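Local coordinates for aminotransferase, class I and II (Erwinia tasmaniensis, PDB 5Z0Q), which belongs to the class I and II aminotransferase family and carries pyridoxal-5'-phosphate in a pocket of its fold, at residues A142-E147 with W151-D156. Numbering follows the deposited sequence.
Sequences AALRLE and WVLDLD
W151 brings the benzo part of its indole (CE3, CZ3) against the backbone from L144 to L146. L146 CB sits over one face of the six-membered ring, 4.1 Å from its centroid and 17° off the ring normal, a CH-pi contact. At the ring edge L144 O approaches CZ3. A chi1 of -72° puts CG of W151 beside its own backbone N, and the turn about CB-CG then brings the CE3 side to L144, with W151 CE3 4.0 Å from L144 CB. Beyond this pair, W329 packs edge-to-face with the indole, and V320 touches both W151 and L146.

V152 makes the two main-chain bonds, forming an antiparallel hydrogen-bonded pair with R145. V152 N donates to R145 O at 3.0 Å, and R145 N returns the bond to V152 O at 3.1 Å with an N-H...O angle of 159°. The same V152 O lies 3.4 Å from L144 CD2 and takes a CA-H...O contact from L144. V152 CG2 lies between its backbone N and carbonyl carbon, which sets it against R145 O and 4.0 Å from E147 OE1.

L153 meets L144 obliquely, its CB 3.6 Å from L144 CD2. Its CD1 reaches on toward A142. L155 ends the apolar row, with CD2 touching A142 CB at 3.9 Å. Both leucines also lean on helix 184-197, through Q190 and F193, and on strand 117-122. After V152, leucine side chains rather than further main-chain bonds between 142-147 and 151-156 carry the contact.

Strands 139-146 and 151-152 thus make a short antiparallel beta hairpin, in which 151-152 is the outermost strand, within this chain, at one end of the mixed, largely parallel sheet of the large domain in fold-type I PLP enzymes.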
loop_
_atom_site.group_PDB
_atom_site.type_symbol
_atom_site.label_atom_id
_atom_site.label_comp_id
_atom_site.label_asym_id
_atom_site.label_seq_id
_atom_site.Cartn_x
_atom_site.Cartn_y
_atom_site.Cartn_z
ATOM N N ALA A 142 6.324 10.783 -27.819
ATOM C CA ALA A 142 5.869 11.742 -28.816
ATOM C C ALA A 142 5.845 13.124 -28.177
ATOM O O ALA A 142 5.150 13.336 -27.177
ATOM C CB ALA A 142 4.487 11.370 -29.352
ATOM N N ALA A 143 6.599 14.055 -28.753
ATOM C CA ALA A 143 6.756 15.369 -28.148
ATOM C C ALA A 143 5.464 16.170 -28.227
ATOM O O ALA A 143 4.792 16.200 -29.262
ATOM C CB ALA A 143 7.888 16.135 -28.830
ATOM N N LEU A 144 5.116 16.818 -27.118
ATOM C CA LEU A 144 4.003 17.757 -27.120
ATOM C C LEU A 144 4.411 19.043 -27.824
ATOM O O LEU A 144 5.518 19.552 -27.628
ATOM C CB LEU A 144 3.556 18.064 -25.691
ATOM C CG LEU A 144 2.905 16.926 -24.907
ATOM C CD1 LEU A 144 2.473 17.409 -23.533
ATOM C CD2 LEU A 144 1.722 16.364 -25.674
ATOM N N ARG A 145 3.513 19.568 -28.650
ATOM C CA ARG A 145 3.767 20.789 -29.398
ATOM C C ARG A 145 2.784 21.871 -28.975
ATOM O O ARG A 145 1.618 21.589 -28.680
ATOM C CB ARG A 145 3.673 20.546 -30.907
ATOM C CG ARG A 145 4.754 19.617 -31.433
ATOM C CD ARG A 145 6.116 20.023 -30.890
ATOM N NE ARG A 145 7.160 19.061 -31.226
ATOM C CZ ARG A 145 8.402 19.117 -30.758
ATOM N NH1 ARG A 145 8.756 20.090 -29.928
ATOM N NH2 ARG A 145 9.291 18.200 -31.115
ATOM N N LEU A 146 3.270 23.107 -28.941
ATOM C CA LEU A 146 2.453 24.244 -28.550
ATOM C C LEU A 146 1.629 24.725 -29.738
ATOM O O LEU A 146 2.169 24.954 -30.825
ATOM C CB LEU A 146 3.343 25.369 -28.020
ATOM C CG LEU A 146 2.662 26.644 -27.526
ATOM C CD1 LEU A 146 1.592 26.300 -26.514
ATOM C CD2 LEU A 146 3.688 27.585 -26.919
ATOM N N GLU A 147 0.321 24.867 -29.533
ATOM C CA GLU A 147 -0.571 25.342 -30.587
ATOM C C GLU A 147 -1.725 26.098 -29.949
ATOM O O GLU A 147 -2.428 25.548 -29.095
ATOM C CB GLU A 147 -1.088 24.182 -31.440
ATOM C CG GLU A 147 -1.985 24.614 -32.586
ATOM C CD GLU A 147 -2.214 23.509 -33.601
ATOM O OE1 GLU A 147 -1.598 22.432 -33.460
ATOM O OE2 GLU A 147 -3.007 23.721 -34.542
ATOM N N TRP A 151 -0.755 23.030 -25.086
ATOM C CA TRP A 151 0.111 21.885 -25.347
ATOM C C TRP A 151 -0.752 20.735 -25.853
ATOM O O TRP A 151 -1.506 20.130 -25.083
ATOM C CB TRP A 151 0.881 21.491 -24.091
ATOM C CG TRP A 151 1.958 22.460 -23.729
ATOM C CD1 TRP A 151 1.958 23.336 -22.685
ATOM C CD2 TRP A 151 3.197 22.662 -24.422
ATOM N NE1 TRP A 151 3.122 24.066 -22.678
ATOM C CE2 TRP A 151 3.899 23.672 -23.736
ATOM C CE3 TRP A 151 3.779 22.085 -25.555
ATOM C CZ2 TRP A 151 5.156 24.117 -24.144
ATOM C CZ3 TRP A 151 5.027 22.528 -25.959
ATOM C CH2 TRP A 151 5.701 23.534 -25.255
ATOM N N VAL A 152 -0.642 20.436 -27.143
ATOM C CA VAL A 152 -1.452 19.405 -27.774
ATOM C C VAL A 152 -0.571 18.209 -28.115
ATOM O O VAL A 152 0.656 18.312 -28.236
ATOM C CB VAL A 152 -2.173 19.933 -29.033
ATOM C CG1 VAL A 152 -3.089 21.092 -28.671
ATOM C CG2 VAL A 152 -1.163 20.356 -30.087
ATOM N N LEU A 153 -1.215 17.057 -28.270
ATOM C CA LEU A 153 -0.547 15.808 -28.610
ATOM C C LEU A 153 -0.970 15.370 -30.004
ATOM O O LEU A 153 -2.168 15.307 -30.303
ATOM C CB LEU A 153 -0.875 14.717 -27.588
ATOM C CG LEU A 153 -0.292 13.331 -27.870
ATOM C CD1 LEU A 153 1.225 13.388 -27.953
ATOM C CD2 LEU A 153 -0.738 12.342 -26.806
ATOM N N ASP A 154 0.010 15.067 -30.851
ATOM C CA ASP A 154 -0.222 14.656 -32.234
ATOM C C ASP A 154 0.435 13.293 -32.435
ATOM O O ASP A 154 1.505 13.186 -33.037
ATOM C CB ASP A 154 0.328 15.710 -33.212
ATOM C CG ASP A 154 -0.168 15.509 -34.630
ATOM O OD1 ASP A 154 -1.011 14.613 -34.846
ATOM O OD2 ASP A 154 0.284 16.251 -35.527
ATOM N N LEU A 155 -0.215 12.247 -31.919
ATOM C CA LEU A 155 0.321 10.896 -32.062
ATOM C C LEU A 155 0.350 10.449 -33.518
ATOM O O LEU A 155 1.186 9.619 -33.892
ATOM C CB LEU A 155 -0.501 9.913 -31.226
ATOM C CG LEU A 155 -0.360 9.996 -29.704
ATOM C CD1 LEU A 155 -1.462 9.202 -29.021
ATOM C CD2 LEU A 155 1.012 9.499 -29.265
ATOM N N ASP A 156 -0.545 10.988 -34.349
ATOM C CA ASP A 156 -0.598 10.575 -35.747
ATOM C C ASP A 156 0.630 11.037 -36.519
ATOM O O ASP A 156 1.003 10.413 -37.518
ATOM C CB ASP A 156 -1.871 11.112 -36.400
ATOM C CG ASP A 156 -3.101 10.904 -35.534
ATOM O OD1 ASP A 156 -3.236 11.617 -34.517
ATOM O OD2 ASP A 156 -3.926 10.026 -35.867
#